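YcaO (Methanopyrus kandleri, PDB 6CIB) binds ATP-type nucleotides and magnesium and probably activates peptide backbone amides for thioamidation, as a member of the YcaO cyclodehydratase family. Local coordinates at residues H25-L28 / E29-V32; R51-Q55 / Y56-Y60; P87-I91 / I92-P96; T108-R111 / E112-E115; E189-E192 / L193-L197. All blocks are in the same frame, centred on the assembly; numbering follows the deposited sequence.

The five contacts follow one another along the chain, each between close sequence neighbours. Contact 1 forms the junction of helices 16-25 and 28-31, and contact 2, centred about 15 Å away, closes the hairpin of strands 45-54 and 57-64; Val32 O and Arg52 NE join them at 2.9 Å. Contacts 3 and 4 have centres about 9 Å apart and bracket the long connection from helix 68-85 into strand 113-118. Tyr56 packs on Pro87, bringing contact 2 against contact 3. Contact 5, on helix 188-198, lies across the chain's centre from contacts 3 and 4, about 47 Å from either centre. The Leu28 and Arg52 side chains lie about 9 and 12 Å from ADP, contact 4 farther off.

Contact 1: residues H25-L28 / E29-V32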
# COMPACT_ATOMS: atom_id res chain seq x y z
N HIS A 25 18.73 -5.94 16.57
CA HIS A 25 19.15 -7.12 17.35
C HIS A 25 19.09 -8.39 16.51
O HIS A 25 20.01 -9.21 16.54
CB HIS A 25 18.29 -7.26 18.60
CG HIS A 25 18.59 -8.50 19.39
ND1 HIS A 25 17.73 -9.58 19.42
CD2 HIS A 25 19.66 -8.84 20.15
CE1 HIS A 25 18.25 -10.53 20.18
NE2 HIS A 25 19.42 -10.10 20.64
N ARG A 26 18.00 -8.53 15.74
CA ARG A 26 17.74 -9.69 14.90
C ARG A 26 18.50 -9.67 13.57
O ARG A 26 18.42 -10.63 12.79
CB ARG A 26 16.25 -9.80 14.62
CG ARG A 26 15.43 -10.43 15.73
CD ARG A 26 13.98 -10.43 15.29
NE ARG A 26 13.14 -11.30 16.09
CZ ARG A 26 12.74 -12.52 15.72
NH1 ARG A 26 13.13 -13.04 14.56
NH2 ARG A 26 11.96 -13.23 16.53
N GLU A 27 19.19 -8.56 13.30
CA GLU A 27 20.04 -8.39 12.11
C GLU A 27 19.25 -8.61 10.81
O GLU A 27 19.78 -9.17 9.83
CB GLU A 27 21.28 -9.28 12.20
CG GLU A 27 22.16 -8.99 13.42
CD GLU A 27 23.49 -9.73 13.41
OE1 GLU A 27 23.90 -10.27 12.37
OE2 GLU A 27 24.14 -9.76 14.48
N LEU A 28 18.00 -8.15 10.81
CA LEU A 28 17.06 -8.41 9.70
C LEU A 28 17.54 -7.86 8.36
O LEU A 28 17.41 -8.54 7.34
CB LEU A 28 15.65 -7.89 10.02
CG LEU A 28 14.92 -8.47 11.24
CD1 LEU A 28 13.59 -7.76 11.42
CD2 LEU A 28 14.72 -9.98 11.15
N GLU A 29 18.12 -6.66 8.37
CA GLU A 29 18.55 -5.99 7.14
C GLU A 29 19.67 -6.76 6.44
O GLU A 29 19.56 -7.04 5.23
CB GLU A 29 18.89 -4.52 7.38
CG GLU A 29 17.64 -3.70 7.72
CD GLU A 29 17.79 -2.20 7.50
OE1 GLU A 29 18.24 -1.51 8.43
OE2 GLU A 29 17.41 -1.71 6.42
N ARG A 30 20.70 -7.13 7.20
CA ARG A 30 21.77 -8.00 6.70
C ARG A 30 21.22 -9.32 6.17
O ARG A 30 21.57 -9.74 5.06
CB ARG A 30 22.84 -8.25 7.79
CG ARG A 30 24.06 -9.03 7.29
CD ARG A 30 25.01 -9.49 8.41
NE ARG A 30 24.36 -10.27 9.48
CZ ARG A 30 23.99 -11.55 9.39
NH1 ARG A 30 24.17 -12.25 8.28
NH2 ARG A 30 23.42 -12.14 10.44
N LYS A 31 20.34 -9.96 6.94
CA LYS A 31 19.81 -11.29 6.61
C LYS A 31 18.98 -11.30 5.35
O LYS A 31 18.86 -12.34 4.68
CB LYS A 31 18.99 -11.84 7.78
CG LYS A 31 19.83 -12.43 8.90
CD LYS A 31 18.98 -12.79 10.10
CE LYS A 31 19.81 -13.38 11.24
NZ LYS A 31 19.13 -13.23 12.56
N VAL A 32 18.45 -10.13 5.01
CA VAL A 32 17.54 -9.92 3.90
C VAL A 32 18.25 -9.30 2.68
O VAL A 32 17.64 -9.02 1.64
CB VAL A 32 16.33 -9.12 4.45
CG1 VAL A 32 16.09 -7.78 3.78
CG2 VAL A 32 15.10 -10.01 4.56
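The break between helix 16-25 and helix 28-31 is a Schellman turn, and across it Glu27 meets Arg30 while Arg26 meets Lys31. Glu27 takes up a positive phi of 56°, ending the first helix, and also occupies the N-cap position of the second. Its extended side chain lies alongside that of Arg30, the two pointing the same way. Arg30 bends at chi3 (54°) and turns the NE side of its guanidinium to a single carboxylate oxygen: NH2 lies 2.7 Å and NE 2.9 Å from Glu27 OE1. Both nitrogens use this one oxygen, which sits close to the guanidinium plane. The carboxylate plane itself stands nearly perpendicular to the guanidinium. Backbone bonds begin the short helix: Lys31 N donates to Glu27 O at 3.0 Å, and Val32 N makes a weak bond to Leu28 O. Lys31 then runs back, fully extended, over the Glu27 carbonyl, and its NZ reaches Arg26 O at 2.7 Å, arriving from above the carbonyl plane. The ammonium thereby bonds to a carbonyl of the turn linking the helices. Leu28 turns from these charges into the interior, packing on Trp22 and Ile23 of the preceding helix and on Val80 of helix 68-85, while Glu29 forms salt bridges with Lys37 and Arg50.

Contact 2: residues R51-Q55 / Y56-Y60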
# COMPACT_ATOMS: atom_id res chain seq x y z
N ARG A 51 19.51 -0.33 -0.77
CA ARG A 51 19.93 -1.16 -1.89
C ARG A 51 20.00 -2.60 -1.37
O ARG A 51 20.71 -2.88 -0.40
CB ARG A 51 21.28 -0.68 -2.45
CG ARG A 51 21.72 -1.39 -3.73
CD ARG A 51 22.87 -0.67 -4.43
NE ARG A 51 24.10 -0.65 -3.64
CZ ARG A 51 25.06 -1.58 -3.69
NH1 ARG A 51 24.95 -2.64 -4.48
NH2 ARG A 51 26.14 -1.46 -2.92
N ARG A 52 19.24 -3.47 -2.01
CA ARG A 52 19.06 -4.87 -1.60
C ARG A 52 19.48 -5.84 -2.72
O ARG A 52 19.14 -5.62 -3.88
CB ARG A 52 17.59 -5.12 -1.23
CG ARG A 52 17.34 -6.40 -0.47
CD ARG A 52 15.86 -6.75 -0.35
NE ARG A 52 15.72 -8.21 -0.32
CZ ARG A 52 15.10 -8.94 -1.23
NH1 ARG A 52 14.50 -8.37 -2.27
NH2 ARG A 52 15.07 -10.25 -1.10
N ARG A 53 20.20 -6.91 -2.35
CA ARG A 53 20.63 -7.95 -3.29
C ARG A 53 19.92 -9.26 -3.01
O ARG A 53 19.83 -9.66 -1.85
CB ARG A 53 22.13 -8.24 -3.15
CG ARG A 53 23.05 -7.24 -3.81
CD ARG A 53 24.36 -7.93 -4.19
NE ARG A 53 25.52 -7.05 -4.09
CZ ARG A 53 25.78 -6.03 -4.91
NH1 ARG A 53 24.96 -5.72 -5.92
NH2 ARG A 53 26.87 -5.30 -4.72
N SER A 54 19.47 -9.94 -4.06
CA SER A 54 18.96 -11.33 -3.97
C SER A 54 19.31 -12.11 -5.24
O SER A 54 19.91 -11.55 -6.16
CB SER A 54 17.45 -11.34 -3.72
OG SER A 54 16.72 -10.99 -4.89
N GLN A 55 18.90 -13.37 -5.30
CA GLN A 55 19.03 -14.16 -6.54
C GLN A 55 18.29 -13.50 -7.72
O GLN A 55 18.57 -13.81 -8.87
CB GLN A 55 18.53 -15.60 -6.35
CG GLN A 55 17.02 -15.72 -6.29
CD GLN A 55 16.50 -17.11 -6.54
OE1 GLN A 55 16.53 -17.96 -5.65
NE2 GLN A 55 16.00 -17.36 -7.74
N TYR A 56 17.36 -12.59 -7.41
CA TYR A 56 16.55 -11.92 -8.44
C TYR A 56 17.19 -10.64 -8.97
O TYR A 56 16.70 -10.05 -9.93
CB TYR A 56 15.11 -11.71 -7.96
CG TYR A 56 14.44 -13.04 -7.68
CD1 TYR A 56 13.98 -13.85 -8.73
CD2 TYR A 56 14.31 -13.51 -6.37
CE1 TYR A 56 13.38 -15.08 -8.48
CE2 TYR A 56 13.72 -14.75 -6.11
CZ TYR A 56 13.26 -15.53 -7.17
OH TYR A 56 12.67 -16.76 -6.94
N GLY A 57 18.29 -10.23 -8.35
CA GLY A 57 19.04 -9.05 -8.79
C GLY A 57 19.21 -8.02 -7.70
O GLY A 57 19.13 -8.33 -6.51
N GLU A 58 19.46 -6.78 -8.12
CA GLU A 58 19.66 -5.67 -7.21
C GLU A 58 18.45 -4.75 -7.28
O GLU A 58 18.00 -4.40 -8.36
CB GLU A 58 20.93 -4.90 -7.57
CG GLU A 58 21.38 -3.92 -6.51
CD GLU A 58 22.57 -3.10 -6.96
OE1 GLU A 58 23.70 -3.45 -6.56
OE2 GLU A 58 22.37 -2.12 -7.72
N PHE A 59 17.94 -4.37 -6.10
CA PHE A 59 16.75 -3.54 -5.99
C PHE A 59 16.94 -2.36 -5.05
O PHE A 59 17.71 -2.45 -4.08
CB PHE A 59 15.55 -4.38 -5.53
CG PHE A 59 15.29 -5.60 -6.36
CD1 PHE A 59 14.63 -5.51 -7.60
CD2 PHE A 59 15.70 -6.87 -5.92
CE1 PHE A 59 14.40 -6.65 -8.37
CE2 PHE A 59 15.47 -8.01 -6.68
CZ PHE A 59 14.82 -7.90 -7.91
N TYR A 60 16.25 -1.27 -5.35
CA TYR A 60 16.10 -0.14 -4.42
C TYR A 60 14.75 -0.20 -3.74
O TYR A 60 13.72 -0.37 -4.40
CB TYR A 60 16.29 1.20 -5.14
CG TYR A 60 17.72 1.49 -5.53
CD1 TYR A 60 18.63 2.02 -4.60
CD2 TYR A 60 18.18 1.21 -6.83
CE1 TYR A 60 19.95 2.27 -4.96
CE2 TYR A 60 19.50 1.47 -7.20
CZ TYR A 60 20.37 2.00 -6.26
OH TYR A 60 21.68 2.25 -6.62
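With CG anti to the backbone N in both residues (chi1 -173° in Arg51, -167° in Glu58), the Arg51 and Glu58 side chains rise from the same face of the antiparallel hairpin 45-54/57-64 and meet diagonally across its two strands. Arg51 kinks at chi3, bringing NH1 to 2.6 Å from Glu58 OE1; the oxygen lies near the guanidinium plane, but the donor approaches from above the carboxylate. Arg53 curls in from the neighbouring non-hydrogen-bonded position and places NH1 2.7 Å from the same Glu58 OE1. One carboxylate oxygen is thus shared by two arginines, which probably favours the ionised form of the glutamate, and Arg51 NE has a further partner in Glu36. Arg52 and Phe59 point to the other face; their backbones bond both ways, Arg52 N to Phe59 O and Phe59 N to Arg52 O, and their guanidinium and ring planes are nearly parallel. Arg52 reaches onward to Glu86. The reversal is a type I turn from Ser54 to Gly57, closed by Gly57 N to Ser54 O at 3.0 Å. Ser54 OG accepts the Tyr56 N-H at 3.1 Å and also bonds to Glu86, while lying at the edge of the Phe59 ring. At the tip, the Gln55 amide runs nearly parallel to the Tyr56 ring, with Gln55 CG 3.7 Å from the ring centroid in a CH-pi contact.

Contact 3: residues P87-I91 / I92-P96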
# COMPACT_ATOMS: atom_id res chain seq x y z
N PRO A 87 9.47 -16.27 -4.42
CA PRO A 87 8.91 -17.62 -4.57
C PRO A 87 9.56 -18.64 -3.65
O PRO A 87 10.78 -18.68 -3.52
CB PRO A 87 9.20 -17.96 -6.03
CG PRO A 87 9.15 -16.64 -6.71
CD PRO A 87 9.73 -15.65 -5.74
N ARG A 88 8.72 -19.43 -2.99
CA ARG A 88 9.19 -20.39 -2.02
C ARG A 88 8.50 -21.71 -2.29
O ARG A 88 7.28 -21.85 -2.10
CB ARG A 88 8.91 -19.89 -0.60
CG ARG A 88 10.15 -19.84 0.29
CD ARG A 88 9.77 -19.47 1.71
NE ARG A 88 9.17 -18.14 1.79
CZ ARG A 88 8.29 -17.75 2.70
NH1 ARG A 88 7.86 -18.59 3.64
NH2 ARG A 88 7.81 -16.52 2.66
N GLU A 89 9.30 -22.68 -2.75
CA GLU A 89 8.82 -24.02 -3.12
C GLU A 89 8.25 -24.77 -1.91
O GLU A 89 7.34 -25.59 -2.06
CB GLU A 89 9.94 -24.80 -3.80
CG GLU A 89 9.51 -26.03 -4.60
CD GLU A 89 8.58 -25.73 -5.77
OE1 GLU A 89 8.75 -24.73 -6.50
OE2 GLU A 89 7.67 -26.54 -5.98
N GLU A 90 8.78 -24.45 -0.73
CA GLU A 90 8.30 -24.93 0.58
C GLU A 90 6.77 -24.92 0.73
O GLU A 90 6.20 -25.89 1.24
CB GLU A 90 8.89 -24.06 1.70
CG GLU A 90 10.38 -24.23 1.95
CD GLU A 90 10.68 -25.39 2.89
OE1 GLU A 90 10.94 -25.13 4.08
OE2 GLU A 90 10.65 -26.55 2.43
N ILE A 91 6.14 -23.83 0.28
CA ILE A 91 4.71 -23.61 0.50
C ILE A 91 3.87 -23.71 -0.78
O ILE A 91 2.68 -23.41 -0.75
CB ILE A 91 4.42 -22.28 1.27
CG1 ILE A 91 4.92 -21.06 0.46
CG2 ILE A 91 5.00 -22.35 2.69
CD1 ILE A 91 4.45 -19.71 0.98
N ILE A 92 4.49 -24.11 -1.88
CA ILE A 92 3.77 -24.32 -3.14
C ILE A 92 3.14 -25.71 -3.15
O ILE A 92 3.78 -26.69 -2.75
CB ILE A 92 4.66 -24.07 -4.39
CG1 ILE A 92 5.01 -22.57 -4.50
CG2 ILE A 92 3.96 -24.50 -5.67
CD1 ILE A 92 6.22 -22.26 -5.37
N GLU A 93 1.88 -25.78 -3.57
CA GLU A 93 1.18 -27.05 -3.78
C GLU A 93 0.72 -27.18 -5.22
O GLU A 93 0.27 -26.21 -5.83
CB GLU A 93 -0.01 -27.18 -2.83
CG GLU A 93 0.37 -27.63 -1.43
CD GLU A 93 -0.80 -27.65 -0.47
OE1 GLU A 93 -1.78 -28.37 -0.73
OE2 GLU A 93 -0.73 -26.93 0.56
N ARG A 94 0.85 -28.39 -5.75
CA ARG A 94 0.56 -28.62 -7.17
C ARG A 94 -0.71 -29.41 -7.46
O ARG A 94 -1.38 -29.14 -8.47
CB ARG A 94 1.77 -29.20 -7.89
CG ARG A 94 2.69 -28.10 -8.37
CD ARG A 94 3.98 -28.62 -8.98
NE ARG A 94 4.86 -27.50 -9.30
CZ ARG A 94 5.72 -26.94 -8.45
NH1 ARG A 94 5.83 -27.41 -7.21
NH2 ARG A 94 6.47 -25.92 -8.83
N GLY A 95 -1.04 -30.35 -6.59
CA GLY A 95 -2.30 -31.07 -6.69
C GLY A 95 -3.18 -30.78 -5.49
O GLY A 95 -3.41 -31.68 -4.68
N PRO A 96 -3.67 -29.53 -5.36
CA PRO A 96 -4.37 -29.21 -4.12
C PRO A 96 -5.81 -29.71 -4.07
O PRO A 96 -6.50 -29.77 -5.10
CB PRO A 96 -4.31 -27.68 -4.08
CG PRO A 96 -4.25 -27.26 -5.50
CD PRO A 96 -3.75 -28.41 -6.32
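Glu89 reaches Arg94 by leaving CB with CG anti to the backbone N (chi1 -163°) and then folding at chi2 (62°), which swings its carboxylate over Ile92. From CD the two oxygens part. OE1 rests 3.7 Å from Ile92 CD1 and makes a long, weak bond to Arg94 NH2, while OE2 faces Arg94 NH1. The modelled separation of Glu89 OE2 and Arg94 NH1, 2.4 Å, is too short to be taken at face value, but the salt bridge itself is clear. Carboxylate and guanidinium are nearly coplanar, 19° apart, and OE2 comes to the guanidinium edge, although the two side chains cross at about a right angle. Arg94 arrives with its chain extended from CG to NE; its NE is used separately, in a salt bridge with Glu112. The bridge spans the loop between helix 68-85 and strand 113-118, where a short 3-10 turn at 89-91 gives way to an extended run. Ile92 N closes the end of that turn on Glu89 O at 3.2 Å, with the donor well above the carbonyl plane. On the backbone side, Ile92 CG1 lies 3.4 Å from Arg88 O. The Arg88 side chain leads off the other way, to the carbonyls of Ala84 and Leu337, and both Ile91 and Ile92 pack on Phe133.

Contact 4: residues T108-R111 / E112-E115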
# COMPACT_ATOMS: atom_id res chain seq x y z
N THR A 108 -6.23 -21.16 -19.00
CA THR A 108 -6.06 -22.52 -18.49
C THR A 108 -5.88 -22.50 -16.97
O THR A 108 -5.48 -21.48 -16.39
CB THR A 108 -4.88 -23.25 -19.19
OG1 THR A 108 -4.73 -24.57 -18.65
CG2 THR A 108 -3.55 -22.48 -19.04
N GLU A 109 -6.20 -23.62 -16.33
CA GLU A 109 -6.01 -23.83 -14.89
C GLU A 109 -4.54 -23.66 -14.47
O GLU A 109 -3.67 -24.35 -15.01
CB GLU A 109 -6.53 -25.22 -14.51
CG GLU A 109 -6.28 -25.66 -13.07
CD GLU A 109 -7.37 -25.22 -12.10
OE1 GLU A 109 -8.06 -24.20 -12.36
OE2 GLU A 109 -7.54 -25.90 -11.07
N PRO A 110 -4.25 -22.73 -13.52
CA PRO A 110 -2.88 -22.58 -12.99
C PRO A 110 -2.37 -23.83 -12.28
O PRO A 110 -3.17 -24.60 -11.73
CB PRO A 110 -2.98 -21.41 -12.01
CG PRO A 110 -4.43 -21.13 -11.83
CD PRO A 110 -5.14 -21.66 -13.04
N ARG A 111 -1.05 -24.02 -12.29
CA ARG A 111 -0.44 -25.27 -11.82
C ARG A 111 0.12 -25.18 -10.40
O ARG A 111 0.17 -26.19 -9.68
CB ARG A 111 0.66 -25.70 -12.81
CG ARG A 111 0.97 -27.18 -12.78
CD ARG A 111 2.39 -27.45 -13.25
NE ARG A 111 2.86 -28.76 -12.79
CZ ARG A 111 4.12 -29.08 -12.52
NH1 ARG A 111 5.10 -28.18 -12.65
NH2 ARG A 111 4.40 -30.30 -12.10
N GLU A 112 0.55 -23.98 -10.01
CA GLU A 112 1.16 -23.72 -8.70
C GLU A 112 0.21 -22.91 -7.81
O GLU A 112 -0.30 -21.87 -8.23
CB GLU A 112 2.48 -22.97 -8.84
CG GLU A 112 3.66 -23.80 -9.32
CD GLU A 112 3.64 -24.09 -10.81
OE1 GLU A 112 3.33 -23.18 -11.60
OE2 GLU A 112 3.94 -25.24 -11.18
N TRP A 113 -0.00 -23.40 -6.60
CA TRP A 113 -0.93 -22.80 -5.65
C TRP A 113 -0.27 -22.62 -4.30
O TRP A 113 0.69 -23.33 -3.98
CB TRP A 113 -2.17 -23.68 -5.47
CG TRP A 113 -2.91 -23.97 -6.73
CD1 TRP A 113 -2.64 -24.98 -7.61
CD2 TRP A 113 -4.03 -23.26 -7.26
NE1 TRP A 113 -3.53 -24.94 -8.66
CE2 TRP A 113 -4.40 -23.89 -8.47
CE3 TRP A 113 -4.77 -22.14 -6.83
CZ2 TRP A 113 -5.47 -23.45 -9.26
CZ3 TRP A 113 -5.83 -21.70 -7.62
CH2 TRP A 113 -6.17 -22.36 -8.82
N VAL A 114 -0.79 -21.67 -3.52
CA VAL A 114 -0.48 -21.52 -2.10
C VAL A 114 -1.78 -21.46 -1.30
O VAL A 114 -2.73 -20.77 -1.69
CB VAL A 114 0.39 -20.27 -1.80
CG1 VAL A 114 0.96 -20.33 -0.39
CG2 VAL A 114 1.54 -20.13 -2.79
N GLU A 115 -1.82 -22.19 -0.19
CA GLU A 115 -2.99 -22.23 0.69
C GLU A 115 -3.14 -20.93 1.48
O GLU A 115 -2.24 -20.54 2.24
CB GLU A 115 -2.88 -23.42 1.64
CG GLU A 115 -4.20 -23.83 2.29
CD GLU A 115 -3.99 -24.75 3.48
OE1 GLU A 115 -3.11 -25.63 3.41
OE2 GLU A 115 -4.71 -24.60 4.49
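Over one face of the Trp113 indole lies Pro110, whose CB stands 4.2 Å above the ring plane and toward the rim, while Pro110 CG comes to 3.6 Å from Trp113 CZ2. Next to the proline, the Glu109 carboxylate approaches the six-membered ring obliquely, its plane 59° from that of the indole; Glu109 OE2 and Trp113 CZ2 are 3.7 Å apart. The same OE2 makes a salt bridge with Lys100. At the five-membered ring, Pro110 O lies 3.1 Å from Trp113 NE1. Trp113 is folded back onto the residues that precede it by a chi1 of -57°, which sets CG beside its own backbone N. This is the entry into strand 113-118, whose first residue covers the incoming chain with its side chain; farther round, the indole packs against Pro96, Thr102 and, on strand 124-128, Tyr126 and Pro128. Arg111 and Glu112, just before the strand, send their side chains elsewhere. Arg111 is extended and Glu112 bends at chi2, so that Glu112 OE2 lies alongside the arginine, 3.4 Å from Arg111 CD and 3.5 Å from Arg111 NH1. The guanidinium and carboxylate planes stand 84° apart, and the salt bridge is a loose one. Arg94, the stronger partner of OE2, comes from a neighbouring direction, which leaves the like charges of Arg94 NE and Arg111 NH1 close together.

Contact 5: residues E189-E192 / L193-L197; sequences ELEE and LRRSL
Three charged residues on one turn of helix 188-198, Glu191, Arg194 and Arg195, form a salt-bridge network. Arg194 lies beside Glu191 and grips both carboxylate oxygens from its NE side: NE reaches Glu191 OE1 at 3.0 Å in an almost straight bond, and NH1 reaches Glu191 OE2 at 2.8 Å. The bend of Glu191 at chi2 (59°) and that of Arg194 at chi3 (62°) bring the two groups together, the carboxylate remaining tilted 36° from the guanidinium. Arg195, one residue on, comes with an extended chain and donates NE to Glu191 OE2 at 2.8 Å, on the anti side of that oxygen; Arg194 NH1 occupies the syn side. The Arg195 guanidinium stands nearly perpendicular to the carboxylate, with Glu191 CG over one of its faces. Two arginines thus share Glu191, probably stabilising its negative charge. Glu192 OE1 stays 4.3 Å from Arg195 NH1, beyond a salt bridge; Glu192 OE2 pairs with Arg199.

The backbone supplies the regular i to i+4 bonds of an alpha-helix, among them Leu193 N to Glu189 O at 3.0 Å and Ser196 N to Glu192 O at 2.8 Å.

Among the apolar residues, Leu190, Leu193 and Leu197 form a stripe that packs on Val245, Leu246 and Leu249 of helix 241-260, and Leu193 and Ser196 also touch Pro44, beside strand 45-54. Arg194 NH2 continues to Glu198 and to the carbonyl of Val204, tying the helix to strand 203-209.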
# COMPACT_ATOMS: atom_id res chain seq x y z
N GLU A 189 -1.62 20.67 12.19
CA GLU A 189 -0.36 20.00 11.85
C GLU A 189 -0.33 19.38 10.44
O GLU A 189 0.71 19.41 9.78
CB GLU A 189 -0.01 18.95 12.91
CG GLU A 189 0.53 19.55 14.21
CD GLU A 189 0.93 18.51 15.23
OE1 GLU A 189 1.09 17.32 14.87
OE2 GLU A 189 1.09 18.87 16.42
N LEU A 190 -1.45 18.85 9.99
CA LEU A 190 -1.52 18.27 8.64
C LEU A 190 -1.42 19.35 7.56
O LEU A 190 -0.71 19.16 6.57
CB LEU A 190 -2.77 17.40 8.45
CG LEU A 190 -2.74 16.04 9.15
CD1 LEU A 190 -4.13 15.45 9.19
CD2 LEU A 190 -1.76 15.07 8.49
N GLU A 191 -2.10 20.47 7.78
CA GLU A 191 -1.99 21.63 6.88
C GLU A 191 -0.58 22.21 6.84
O GLU A 191 -0.09 22.58 5.77
CB GLU A 191 -3.04 22.70 7.23
CG GLU A 191 -2.99 24.02 6.43
CD GLU A 191 -3.13 23.88 4.91
OE1 GLU A 191 -3.60 22.83 4.40
OE2 GLU A 191 -2.78 24.85 4.21
N GLU A 192 0.09 22.25 8.00
CA GLU A 192 1.46 22.75 8.06
C GLU A 192 2.44 21.82 7.32
O GLU A 192 3.33 22.30 6.61
CB GLU A 192 1.91 23.02 9.50
CG GLU A 192 3.17 23.89 9.62
CD GLU A 192 3.26 25.01 8.57
OE1 GLU A 192 2.39 25.93 8.58
OE2 GLU A 192 4.19 24.97 7.73
N LEU A 193 2.24 20.51 7.47
CA LEU A 193 3.02 19.53 6.71
C LEU A 193 2.83 19.68 5.19
O LEU A 193 3.81 19.73 4.45
CB LEU A 193 2.72 18.09 7.18
CG LEU A 193 3.33 16.91 6.40
CD1 LEU A 193 4.84 17.02 6.24
CD2 LEU A 193 2.95 15.59 7.06
N ARG A 194 1.57 19.76 4.75
CA ARG A 194 1.26 20.00 3.34
C ARG A 194 1.95 21.27 2.81
O ARG A 194 2.59 21.21 1.75
CB ARG A 194 -0.26 20.07 3.11
CG ARG A 194 -0.66 20.06 1.64
CD ARG A 194 -2.06 20.63 1.43
NE ARG A 194 -2.18 22.04 1.83
CZ ARG A 194 -1.73 23.09 1.12
NH1 ARG A 194 -1.89 24.31 1.60
NH2 ARG A 194 -1.10 22.92 -0.04
N ARG A 195 1.84 22.38 3.54
CA ARG A 195 2.53 23.64 3.20
C ARG A 195 4.04 23.47 3.16
O ARG A 195 4.71 24.02 2.28
CB ARG A 195 2.17 24.75 4.20
CG ARG A 195 0.79 25.34 4.02
CD ARG A 195 0.49 26.32 5.14
NE ARG A 195 -0.92 26.73 5.13
CZ ARG A 195 -1.46 27.64 5.94
NH1 ARG A 195 -0.73 28.26 6.86
NH2 ARG A 195 -2.75 27.92 5.84
N SER A 196 4.56 22.72 4.13
CA SER A 196 6.00 22.50 4.24
C SER A 196 6.53 21.67 3.06
O SER A 196 7.59 21.99 2.49
CB SER A 196 6.33 21.85 5.58
OG SER A 196 7.71 21.96 5.85
N LEU A 197 5.79 20.64 2.67
CA LEU A 197 6.11 19.87 1.46
C LEU A 197 5.92 20.66 0.18
O LEU A 197 6.68 20.48 -0.77
CB LEU A 197 5.33 18.55 1.40
CG LEU A 197 5.83 17.41 2.30
CD1 LEU A 197 4.86 16.24 2.24
CD2 LEU A 197 7.24 16.95 1.92